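Long-range contacts in cycloalternan-forming enzyme (Listeria monocytogenes serovar 1/2a, PDB 5F7U), which is a multidomain glycoside hydrolase family 31 protein that combines a galactose mutarotase-like domain, a TIM barrel and a family 6 carbohydrate-binding module: residues Val271-Gln276 with Arg283-Val288; Val267-Tyr272 with Phe305-Gln310; Tyr251-Arg256 with Pro289-Ala294; Arg559-Thr564 with Gly588-Gln593. The protein carries 1 engineered substitution. One frame throughout, in Å; residues are numbered along the deposited sequence.

Interaction 1 (Val271-Gln276 with Arg283-Val288); sequences VYNEYQ and RTYLAV. With GLC (alpha-D-glucopyranose), chain F.
V271 and Y285 bring their CA atoms to 4.9 Å, and beside them a single backbone hydrogen bond joins the segments, Y272 N to T284 O at 2.8 Å; its 138° angle at the hydrogen marks a bent bond, and as the one backbone bond across the segments it makes no regular ladder. A CA-H...O contact from Y285 CA to Y272 O (3.4 Å) supports the same crossing point. Beyond it the side chains of Y272 and R283 run alongside each other in one direction, with ring and guanidinium planes 77° apart. R283 CZ stands 5.1 Å from the centroid of the Y272 ring, so any cation-pi attraction is weak at most. The firmer hold is a salt bridge, R283 NH1 to E274 OE1 at 3.0 Å, in which the nitrogen meets the carboxylate from above its plane. E274 reaches it by setting CG anti to its backbone N (chi1 -175°) and then bending at chi2. Nearer the backbone crossing, the Y285 ring brings CD1 to 3.6 Å from Y272 O, while its hydroxyl is bonded to Q278 and D602. T284 OG1 accepts from L286 N at 3.1 Å, an ST turn, and is also bonded to E255 O. N273 and Y275 belong to a glycan pocket, where Y275 CD1 lies 3.4 Å from O1 of the alpha-D-glucopyranose. The contact thus joins the loop between strand 266-269 and helix 278-281 to the start of strand 287-293, with R559 and N560 of helix 555-577 bonded to the V271 backbone.

Interaction 2 (Val267-Tyr272 with Phe305-Gln310); sequences VETYVY and FHSQFQ
E268 meets both H306 and Q308 with one carboxylate, and its path can be traced from the backbone outward. CB lies 4.2 Å from H306 NE2. CG is set anti to the carbonyl carbon (chi1 -53°), and a bend at chi2 turns the carboxylate toward the strand that carries Q308. There CD approaches Q308 CG at 3.8 Å, the two side chains lying side by side and pointing the same way. At the tip the oxygens divide the work. OE1 accepts from H306 NE2 at 2.7 Å, nearly along its C-O axis, with carboxylate and imidazole close to coplanar (21°). OE2 accepts from Q308 NE2, also at 2.7 Å, on its syn side, and the amide of Q308 is steadied in turn by a bond from Q310 NE2 to its OE1. The strands beneath are antiparallel, their axes 159° apart, with V267 and F309 a hydrogen-bonded pair: V267 N reaches F309 O at 2.7 Å and F309 N reaches V267 O at 2.8 Å. On the face shared by V267, T269, S307 and F309, the hydroxyls T269 OG1 and S307 OG are hydrogen-bonded at 2.8 Å, and T269 OG1 lies in plane at the edge of the F309 ring, 3.6 Å from CE1. Since H306 ND1 is bonded to D324 OD2, the imidazole sits between two carboxylates, which would favour its doubly protonated, positively charged form.

Interaction 3 (Tyr251-Arg256 with Pro289-Ala294); sequences YGFGER and PFFVSA
F291 has chi1 near 72°, which wedges CG between its own backbone N and carbonyl carbon, while F253 turns CG anti to its carbonyl carbon (chi1 -55°); together these torsions lay the F253 ring against the root of F291. The evidence is a CH-pi contact: F291 CB stands over one face, 3.5 Å from the F253 ring centroid, and its nearest ring atom, F253 CZ, is 3.3 Å from it. The two rings themselves are near parallel (22°) but slid so far apart that they barely overlap. The backbone holds this pairing in place through an antiparallel hydrogen-bonded pair, with Y251 N to V292 O at 2.8 Å and V292 N to Y251 O at 2.9 Å. A third bond, F253 N to F290 O (2.9 Å), carries the pairing into the corner that the chain turns at F253. G252 and G254 flank that corner with backbone angles that call for glycine. R256 grips the corner residue side-on: NE and NH2 both donate to F253 O, the NE bond being 2.9 Å long. Farther along, A294 CB touches the edge of the Y251 ring, 3.8 Å from CE2, and the Y251 hydroxyl continues to R734 O. The paired strands both turn a corner, at F253 and P289, and so pass from one sheet or face to another, within the antiparallel beta structure of a family 31 galactose mutarotase-like domain.

Interaction 4 (Arg559-Thr564 with Gly588-Gln593); sequences RNRYPT and GTSGAQ
S590 O is gripped end-on by both terminal nitrogens of R561, which crosses from helix 555-577 of the TIM barrel to the loop between barrel strands 584-585 and 597-599. R561 NH1 and NH2 each stand 3.0 Å from S590 O; NH1 lies nearly in line with the C=O bond (C=O...N angle 172°), although both N-H...O angles are bent, whereas NH2 is tilted from the carbonyl plane. Bends at chi2 and chi3 fold the arginine chain back toward the loop. Over the centre of one guanidinium face lies T589 CG2, 3.6 Å from NH2, so the group is gripped at its edge and packed on its face. Its remaining nitrogen, NE, forms a salt bridge with D304.

The acceptor belongs to a type II beta turn from T589 to A592, closed by A592 N to T589 O at 2.9 Å, with G591 in the third position at the positive phi that this turn favours. One helical turn beyond R561, T564 secures the start of the loop: T589 N donates to T564 OG1 at 3.0 Å (159° at the hydrogen). The same oxygen is 3.2 Å from G588 CA, a tight approach beside a residue without a side chain. T564 CG2 faces the far end of the turn, 3.8 Å from A592 N. The T589 hydroxyl is bonded to A287 O, in the mutarotase-like domain, and its methyl is directed toward the helix. There T589 CG2 lies 3.2 Å from N560 O, a buried carbonyl oxygen with no hydrogen-bonding partner in the model.

How the interactions relate
From the N terminus, 251-256 comes first and closes a loop of 32 intervening residues when it pairs with 289-294 (interaction 3). Interaction 1 nests inside that loop, closing a short connection that holds helix 278-281, both contacts using strand 287-293. Interaction 2 starts from the same stretch as interaction 1, sharing V271 and Y272, but ends at 305-310, so its segments alternate with those of interaction 3 and the two loops cross. R256 NH2 bonds E268 O where they meet. Interaction 4 follows in series within the TIM barrel. Its R559, N560 and T589 bond the backbone of V271, T269 and A287, joining the barrel to the mutarotase-like domain.

Interaction 1 (Val271-Gln276 with Arg283-Val288)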
# COMPACT_ATOMS: atom_id res chain seq x y z
N VAL A 271 12.13 -1.72 11.13
CA VAL A 271 12.56 -1.59 9.74
C VAL A 271 13.81 -2.43 9.50
O VAL A 271 14.71 -2.48 10.35
CB VAL A 271 12.79 -0.11 9.31
CG1 VAL A 271 11.49 0.71 9.47
CG2 VAL A 271 13.96 0.53 10.04
N TYR A 272 13.87 -3.08 8.34
CA TYR A 272 15.01 -3.93 8.04
C TYR A 272 15.18 -4.07 6.55
O TYR A 272 14.19 -4.11 5.81
CB TYR A 272 14.85 -5.30 8.72
CG TYR A 272 16.13 -6.08 8.81
CD1 TYR A 272 17.03 -5.90 9.87
CD2 TYR A 272 16.43 -7.02 7.84
CE1 TYR A 272 18.22 -6.64 9.93
CE2 TYR A 272 17.60 -7.75 7.87
CZ TYR A 272 18.48 -7.56 8.91
OH TYR A 272 19.62 -8.34 8.87
N ASN A 273 16.44 -4.09 6.11
CA ASN A 273 16.74 -4.35 4.70
C ASN A 273 16.96 -5.86 4.47
O ASN A 273 18.08 -6.37 4.65
CB ASN A 273 17.97 -3.50 4.24
CG ASN A 273 18.44 -3.88 2.83
OD1 ASN A 273 17.70 -4.48 2.08
ND2 ASN A 273 19.68 -3.54 2.50
N GLU A 274 15.88 -6.56 4.09
CA GLU A 274 15.93 -8.02 3.83
C GLU A 274 15.78 -8.27 2.34
O GLU A 274 14.73 -8.00 1.77
CB GLU A 274 14.82 -8.78 4.60
CG GLU A 274 14.89 -10.31 4.45
CD GLU A 274 16.16 -10.91 5.07
OE1 GLU A 274 16.76 -10.27 5.96
OE2 GLU A 274 16.58 -12.01 4.66
N TYR A 275 16.85 -8.78 1.73
CA TYR A 275 16.88 -8.98 0.27
C TYR A 275 16.15 -10.27 -0.12
O TYR A 275 16.49 -11.34 0.39
CB TYR A 275 18.36 -9.02 -0.12
CG TYR A 275 18.67 -9.23 -1.58
CD1 TYR A 275 18.50 -8.20 -2.51
CD2 TYR A 275 19.19 -10.45 -2.02
CE1 TYR A 275 18.82 -8.39 -3.86
CE2 TYR A 275 19.52 -10.66 -3.35
CZ TYR A 275 19.34 -9.62 -4.27
OH TYR A 275 19.65 -9.83 -5.61
N GLN A 276 15.15 -10.15 -1.01
CA GLN A 276 14.47 -11.30 -1.65
C GLN A 276 13.55 -12.20 -0.81
O GLN A 276 12.58 -12.73 -1.34
CB GLN A 276 15.48 -12.22 -2.38
CG GLN A 276 16.15 -11.61 -3.60
CD GLN A 276 17.11 -12.60 -4.31
OE1 GLN A 276 17.73 -12.25 -5.31
NE2 GLN A 276 17.21 -13.80 -3.80
N ARG A 283 10.02 -10.12 7.38
CA ARG A 283 10.69 -8.82 7.59
C ARG A 283 10.16 -7.78 6.60
O ARG A 283 9.45 -8.13 5.66
CB ARG A 283 12.20 -8.98 7.50
CG ARG A 283 12.73 -9.89 8.61
CD ARG A 283 14.20 -10.17 8.45
NE ARG A 283 14.61 -11.20 9.41
CZ ARG A 283 15.84 -11.64 9.56
NH1 ARG A 283 16.84 -11.14 8.80
NH2 ARG A 283 16.08 -12.59 10.47
N THR A 284 10.49 -6.52 6.85
CA THR A 284 10.03 -5.42 6.01
C THR A 284 10.88 -4.17 6.14
O THR A 284 11.47 -3.91 7.21
CB THR A 284 8.56 -5.06 6.25
OG1 THR A 284 8.16 -4.05 5.30
CG2 THR A 284 8.30 -4.54 7.71
N TYR A 285 10.90 -3.40 5.06
CA TYR A 285 11.56 -2.11 5.02
C TYR A 285 10.71 -1.02 5.64
O TYR A 285 11.22 0.05 5.97
CB TYR A 285 11.76 -1.68 3.57
CG TYR A 285 12.38 -2.69 2.63
CD1 TYR A 285 13.77 -2.81 2.53
CD2 TYR A 285 11.56 -3.49 1.80
CE1 TYR A 285 14.35 -3.70 1.63
CE2 TYR A 285 12.13 -4.39 0.90
CZ TYR A 285 13.51 -4.49 0.84
OH TYR A 285 14.05 -5.36 -0.04
N LEU A 286 9.41 -1.27 5.76
CA LEU A 286 8.46 -0.20 6.08
C LEU A 286 7.50 -0.76 7.12
O LEU A 286 6.59 -1.52 6.79
CB LEU A 286 7.75 0.27 4.79
CG LEU A 286 7.11 1.67 4.78
CD1 LEU A 286 6.56 1.92 3.38
CD2 LEU A 286 6.01 1.79 5.82
N ALA A 287 7.74 -0.40 8.38
CA ALA A 287 7.04 -1.00 9.53
C ALA A 287 6.31 0.09 10.26
O ALA A 287 6.91 1.12 10.60
CB ALA A 287 8.04 -1.66 10.46
N VAL A 288 5.03 -0.13 10.52
CA VAL A 288 4.17 0.93 11.09
C VAL A 288 3.38 0.30 12.23
O VAL A 288 2.77 -0.73 12.03
CB VAL A 288 3.17 1.46 10.02
CG1 VAL A 288 2.24 2.49 10.64
CG2 VAL A 288 3.92 2.03 8.80
C1 GLC F . 22.05 -5.33 -1.73
C2 GLC F . 21.51 -4.10 -0.97
C3 GLC F . 20.23 -3.56 -1.61
C4 GLC F . 20.46 -3.19 -3.08
C5 GLC F . 21.02 -4.44 -3.79
C6 GLC F . 21.40 -4.21 -5.24
O1 GLC F . 21.19 -6.46 -1.51
O2 GLC F . 21.25 -4.47 0.38
O3 GLC F . 19.76 -2.44 -0.85
O4 GLC F . 19.23 -2.80 -3.74
O5 GLC F . 22.16 -5.06 -3.14
O6 GLC F . 20.37 -4.85 -5.98

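Interaction 2 (Val267-Tyr272 with Phe305-Gln310)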
# COMPACT_ATOMS: atom_id res chain seq x y z
N VAL A 267 4.16 -9.81 15.24
CA VAL A 267 4.54 -8.82 14.22
C VAL A 267 5.53 -7.84 14.84
O VAL A 267 5.22 -7.20 15.85
CB VAL A 267 3.31 -8.05 13.70
CG1 VAL A 267 3.72 -7.14 12.56
CG2 VAL A 267 2.22 -9.01 13.23
N GLU A 268 6.71 -7.71 14.23
CA GLU A 268 7.74 -6.81 14.75
C GLU A 268 7.66 -5.48 14.01
O GLU A 268 7.73 -5.46 12.77
CB GLU A 268 9.14 -7.39 14.49
CG GLU A 268 9.35 -8.80 15.00
CD GLU A 268 9.16 -8.98 16.50
OE1 GLU A 268 9.25 -8.01 17.30
OE2 GLU A 268 8.95 -10.14 16.91
N THR A 269 7.54 -4.39 14.76
CA THR A 269 7.61 -3.06 14.20
C THR A 269 9.09 -2.67 14.17
O THR A 269 9.63 -2.11 15.12
CB THR A 269 6.78 -2.04 15.00
OG1 THR A 269 5.49 -2.60 15.27
CG2 THR A 269 6.61 -0.74 14.17
N TYR A 270 9.75 -3.03 13.08
CA TYR A 270 11.20 -2.93 13.01
C TYR A 270 11.58 -2.86 11.55
O TYR A 270 11.41 -3.84 10.80
CB TYR A 270 11.81 -4.20 13.63
CG TYR A 270 13.31 -4.17 13.81
CD1 TYR A 270 13.90 -3.45 14.89
CD2 TYR A 270 14.15 -4.90 12.97
CE1 TYR A 270 15.28 -3.45 15.08
CE2 TYR A 270 15.53 -4.91 13.16
CZ TYR A 270 16.08 -4.19 14.20
OH TYR A 270 17.45 -4.22 14.38
N VAL A 271 12.13 -1.72 11.13
CA VAL A 271 12.56 -1.59 9.74
C VAL A 271 13.81 -2.43 9.50
O VAL A 271 14.71 -2.48 10.35
CB VAL A 271 12.79 -0.11 9.31
CG1 VAL A 271 11.49 0.71 9.47
CG2 VAL A 271 13.96 0.53 10.04
N TYR A 272 13.87 -3.08 8.34
CA TYR A 272 15.01 -3.93 8.04
C TYR A 272 15.18 -4.07 6.55
O TYR A 272 14.19 -4.11 5.81
CB TYR A 272 14.85 -5.30 8.72
CG TYR A 272 16.13 -6.08 8.81
CD1 TYR A 272 17.03 -5.90 9.87
CD2 TYR A 272 16.43 -7.02 7.84
CE1 TYR A 272 18.22 -6.64 9.93
CE2 TYR A 272 17.60 -7.75 7.87
CZ TYR A 272 18.48 -7.56 8.91
OH TYR A 272 19.62 -8.34 8.87
N PHE A 305 9.82 3.65 19.02
CA PHE A 305 10.55 2.46 19.53
C PHE A 305 10.00 1.18 18.90
O PHE A 305 8.85 1.14 18.47
CB PHE A 305 10.42 2.34 21.06
CG PHE A 305 11.24 3.35 21.83
CD1 PHE A 305 12.61 3.16 22.03
CD2 PHE A 305 10.63 4.47 22.40
CE1 PHE A 305 13.36 4.09 22.75
CE2 PHE A 305 11.38 5.39 23.15
CZ PHE A 305 12.74 5.21 23.31
N HIS A 306 10.85 0.16 18.81
CA HIS A 306 10.38 -1.17 18.39
C HIS A 306 9.22 -1.65 19.27
O HIS A 306 9.24 -1.50 20.50
CB HIS A 306 11.54 -2.16 18.46
CG HIS A 306 11.10 -3.59 18.47
ND1 HIS A 306 11.14 -4.37 19.60
CD2 HIS A 306 10.59 -4.37 17.49
CE1 HIS A 306 10.68 -5.58 19.31
NE2 HIS A 306 10.34 -5.60 18.04
N SER A 307 8.21 -2.21 18.63
CA SER A 307 7.12 -2.88 19.32
C SER A 307 6.90 -4.26 18.68
O SER A 307 7.26 -4.49 17.49
CB SER A 307 5.82 -2.06 19.27
OG SER A 307 5.48 -1.70 17.94
N GLN A 308 6.36 -5.17 19.47
CA GLN A 308 5.89 -6.47 18.98
C GLN A 308 4.40 -6.59 19.22
O GLN A 308 3.94 -6.43 20.35
CB GLN A 308 6.65 -7.61 19.67
CG GLN A 308 6.34 -8.99 19.10
CD GLN A 308 6.95 -10.10 19.92
OE1 GLN A 308 6.57 -10.32 21.06
NE2 GLN A 308 7.91 -10.79 19.35
N PHE A 309 3.66 -6.88 18.15
CA PHE A 309 2.22 -7.13 18.23
C PHE A 309 1.99 -8.63 18.18
O PHE A 309 2.28 -9.29 17.17
CB PHE A 309 1.50 -6.45 17.05
CG PHE A 309 1.38 -4.95 17.19
CD1 PHE A 309 2.42 -4.09 16.78
CD2 PHE A 309 0.23 -4.39 17.72
CE1 PHE A 309 2.31 -2.70 16.93
CE2 PHE A 309 0.09 -2.99 17.85
CZ PHE A 309 1.14 -2.15 17.47
N GLN A 310 1.49 -9.17 19.28
CA GLN A 310 1.24 -10.59 19.41
C GLN A 310 -0.23 -10.84 19.08
O GLN A 310 -1.10 -10.66 19.94
CB GLN A 310 1.57 -11.03 20.85
CG GLN A 310 3.03 -10.77 21.20
CD GLN A 310 3.35 -11.04 22.65
OE1 GLN A 310 2.47 -11.38 23.44
NE2 GLN A 310 4.61 -10.87 23.02

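Interaction 3 (Tyr251-Arg256 with Pro289-Ala294)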
# COMPACT_ATOMS: atom_id res chain seq x y z
N TYR A 251 -5.26 -6.21 9.97
CA TYR A 251 -4.66 -5.76 8.72
C TYR A 251 -3.70 -4.62 8.94
O TYR A 251 -3.83 -3.88 9.91
CB TYR A 251 -5.76 -5.27 7.78
CG TYR A 251 -6.88 -6.26 7.55
CD1 TYR A 251 -6.67 -7.43 6.82
CD2 TYR A 251 -8.16 -6.00 8.04
CE1 TYR A 251 -7.73 -8.32 6.57
CE2 TYR A 251 -9.22 -6.87 7.80
CZ TYR A 251 -9.00 -8.02 7.07
OH TYR A 251 -10.04 -8.90 6.85
N GLY A 252 -2.75 -4.46 8.02
CA GLY A 252 -1.87 -3.30 8.02
C GLY A 252 -0.50 -3.63 8.58
O GLY A 252 0.18 -4.49 8.06
N PHE A 253 -0.14 -2.96 9.68
CA PHE A 253 1.19 -3.07 10.33
C PHE A 253 2.34 -2.57 9.47
O PHE A 253 3.50 -2.98 9.65
CB PHE A 253 1.48 -4.50 10.83
CG PHE A 253 0.43 -5.07 11.76
CD1 PHE A 253 -0.68 -5.76 11.24
CD2 PHE A 253 0.56 -4.96 13.15
CE1 PHE A 253 -1.63 -6.32 12.08
CE2 PHE A 253 -0.39 -5.54 14.01
CZ PHE A 253 -1.50 -6.23 13.48
N GLY A 254 2.04 -1.67 8.53
CA GLY A 254 3.03 -1.29 7.53
C GLY A 254 2.93 -2.15 6.29
O GLY A 254 1.83 -2.52 5.87
N GLU A 255 4.08 -2.43 5.69
CA GLU A 255 4.15 -3.18 4.44
C GLU A 255 4.59 -4.61 4.80
O GLU A 255 5.68 -4.81 5.35
CB GLU A 255 5.13 -2.49 3.51
CG GLU A 255 5.30 -3.20 2.18
CD GLU A 255 6.30 -2.49 1.29
OE1 GLU A 255 7.30 -1.98 1.86
OE2 GLU A 255 6.08 -2.43 0.07
N ARG A 256 3.71 -5.58 4.56
CA ARG A 256 3.96 -6.96 5.01
C ARG A 256 3.86 -7.91 3.82
O ARG A 256 2.95 -7.77 2.99
CB ARG A 256 2.95 -7.35 6.11
CG ARG A 256 3.01 -6.44 7.35
CD ARG A 256 4.32 -6.66 8.10
NE ARG A 256 4.59 -5.64 9.11
CZ ARG A 256 5.60 -5.70 9.96
NH1 ARG A 256 6.42 -6.76 9.97
NH2 ARG A 256 5.77 -4.72 10.83
N PRO A 289 3.39 0.90 13.44
CA PRO A 289 2.67 0.29 14.57
C PRO A 289 1.18 0.68 14.57
O PRO A 289 0.69 1.27 15.53
CB PRO A 289 3.42 0.85 15.79
CG PRO A 289 3.82 2.24 15.32
CD PRO A 289 4.14 2.11 13.85
N PHE A 290 0.49 0.36 13.48
CA PHE A 290 -0.91 0.67 13.28
C PHE A 290 -1.53 -0.53 12.60
O PHE A 290 -0.99 -1.03 11.62
CB PHE A 290 -1.05 1.89 12.37
CG PHE A 290 -2.46 2.17 11.88
CD1 PHE A 290 -3.54 2.33 12.77
CD2 PHE A 290 -2.68 2.34 10.51
CE1 PHE A 290 -4.83 2.61 12.29
CE2 PHE A 290 -3.98 2.63 10.02
CZ PHE A 290 -5.04 2.77 10.91
N PHE A 291 -2.64 -1.00 13.14
CA PHE A 291 -3.44 -2.00 12.45
C PHE A 291 -4.91 -1.63 12.40
O PHE A 291 -5.39 -0.84 13.22
CB PHE A 291 -3.25 -3.42 13.05
CG PHE A 291 -3.90 -3.63 14.41
CD1 PHE A 291 -5.27 -3.90 14.51
CD2 PHE A 291 -3.13 -3.61 15.58
CE1 PHE A 291 -5.87 -4.10 15.75
CE2 PHE A 291 -3.72 -3.83 16.82
CZ PHE A 291 -5.09 -4.07 16.90
N VAL A 292 -5.60 -2.20 11.43
CA VAL A 292 -7.05 -2.05 11.31
C VAL A 292 -7.68 -3.41 11.46
O VAL A 292 -7.22 -4.37 10.82
CB VAL A 292 -7.43 -1.45 9.93
CG1 VAL A 292 -8.95 -1.48 9.72
CG2 VAL A 292 -6.89 -0.02 9.81
N SER A 293 -8.70 -3.50 12.32
CA SER A 293 -9.45 -4.75 12.49
C SER A 293 -10.74 -4.69 11.72
O SER A 293 -11.40 -3.64 11.68
CB SER A 293 -9.72 -5.02 13.97
OG SER A 293 -10.75 -5.98 14.11
N ALA A 294 -11.13 -5.82 11.13
CA ALA A 294 -12.43 -5.92 10.49
C ALA A 294 -13.60 -5.83 11.49
O ALA A 294 -14.75 -5.72 11.08
CB ALA A 294 -12.50 -7.17 9.63

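Interaction 4 (Arg559-Thr564 with Gly588-Gln593)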
# COMPACT_ATOMS: atom_id res chain seq x y z
N ARG A 559 15.91 4.12 15.15
CA ARG A 559 16.02 3.17 14.03
C ARG A 559 14.81 3.25 13.06
O ARG A 559 15.02 3.40 11.83
CB ARG A 559 16.25 1.72 14.46
CG ARG A 559 16.32 0.83 13.22
CD ARG A 559 16.73 -0.57 13.53
NE ARG A 559 16.68 -1.40 12.32
CZ ARG A 559 17.69 -1.62 11.49
NH1 ARG A 559 18.89 -1.03 11.66
NH2 ARG A 559 17.48 -2.42 10.44
N ASN A 560 13.58 3.17 13.57
CA ASN A 560 12.41 3.18 12.69
C ASN A 560 12.15 4.55 12.07
O ASN A 560 11.65 4.66 10.94
CB ASN A 560 11.16 2.68 13.41
CG ASN A 560 11.24 1.19 13.76
OD1 ASN A 560 12.08 0.45 13.24
ND2 ASN A 560 10.34 0.75 14.64
N ARG A 561 12.49 5.59 12.82
CA ARG A 561 12.25 6.99 12.43
C ARG A 561 13.22 7.49 11.37
O ARG A 561 12.82 8.26 10.48
CB ARG A 561 12.27 7.90 13.68
CG ARG A 561 12.09 9.41 13.42
CD ARG A 561 10.87 9.76 12.57
NE ARG A 561 9.63 9.18 13.11
CZ ARG A 561 8.48 9.11 12.44
NH1 ARG A 561 8.39 9.55 11.19
NH2 ARG A 561 7.42 8.57 13.03
N TYR A 562 14.48 7.10 11.49
CA TYR A 562 15.53 7.58 10.59
C TYR A 562 15.17 7.56 9.10
O TYR A 562 15.33 8.59 8.42
CB TYR A 562 16.85 6.83 10.84
CG TYR A 562 17.97 7.40 10.01
CD1 TYR A 562 18.72 8.50 10.46
CD2 TYR A 562 18.30 6.84 8.76
CE1 TYR A 562 19.73 9.04 9.67
CE2 TYR A 562 19.32 7.37 7.97
CZ TYR A 562 20.04 8.46 8.43
OH TYR A 562 21.05 8.99 7.66
N PRO A 563 14.68 6.40 8.57
CA PRO A 563 14.38 6.44 7.13
C PRO A 563 13.37 7.51 6.73
O PRO A 563 13.54 8.11 5.65
CB PRO A 563 13.83 5.03 6.84
CG PRO A 563 13.47 4.47 8.20
CD PRO A 563 14.54 5.02 9.09
N THR A 564 12.35 7.74 7.55
CA THR A 564 11.35 8.78 7.24
C THR A 564 11.92 10.20 7.39
O THR A 564 11.56 11.09 6.61
CB THR A 564 10.05 8.51 8.00
OG1 THR A 564 9.57 7.25 7.54
CG2 THR A 564 8.95 9.55 7.70
N GLY A 588 10.51 3.20 5.76
CA GLY A 588 9.95 4.25 6.62
C GLY A 588 9.06 3.71 7.72
O GLY A 588 8.94 2.50 7.91
N THR A 589 8.48 4.64 8.48
CA THR A 589 7.54 4.26 9.54
C THR A 589 6.31 5.17 9.45
O THR A 589 6.05 5.75 8.39
CB THR A 589 8.24 4.21 10.92
OG1 THR A 589 7.35 3.60 11.87
CG2 THR A 589 8.66 5.60 11.36
N SER A 590 5.52 5.26 10.52
CA SER A 590 4.36 6.17 10.52
C SER A 590 4.77 7.57 10.07
O SER A 590 5.80 8.11 10.51
CB SER A 590 3.75 6.26 11.92
OG SER A 590 4.67 6.83 12.81
N GLY A 591 3.97 8.15 9.17
CA GLY A 591 4.28 9.46 8.54
C GLY A 591 4.99 9.33 7.20
O GLY A 591 5.09 10.32 6.47
N ALA A 592 5.49 8.13 6.87
CA ALA A 592 6.13 7.91 5.56
C ALA A 592 5.26 8.45 4.42
O ALA A 592 5.77 8.99 3.43
CB ALA A 592 6.39 6.44 5.33
N GLN A 593 3.95 8.30 4.58
CA GLN A 593 3.00 8.68 3.53
C GLN A 593 3.07 10.15 3.11
O GLN A 593 2.64 10.47 2.00
CB GLN A 593 1.57 8.30 3.95
CG GLN A 593 1.04 9.11 5.14
CD GLN A 593 1.33 8.48 6.50
OE1 GLN A 593 2.19 7.62 6.65
NE2 GLN A 593 0.58 8.92 7.50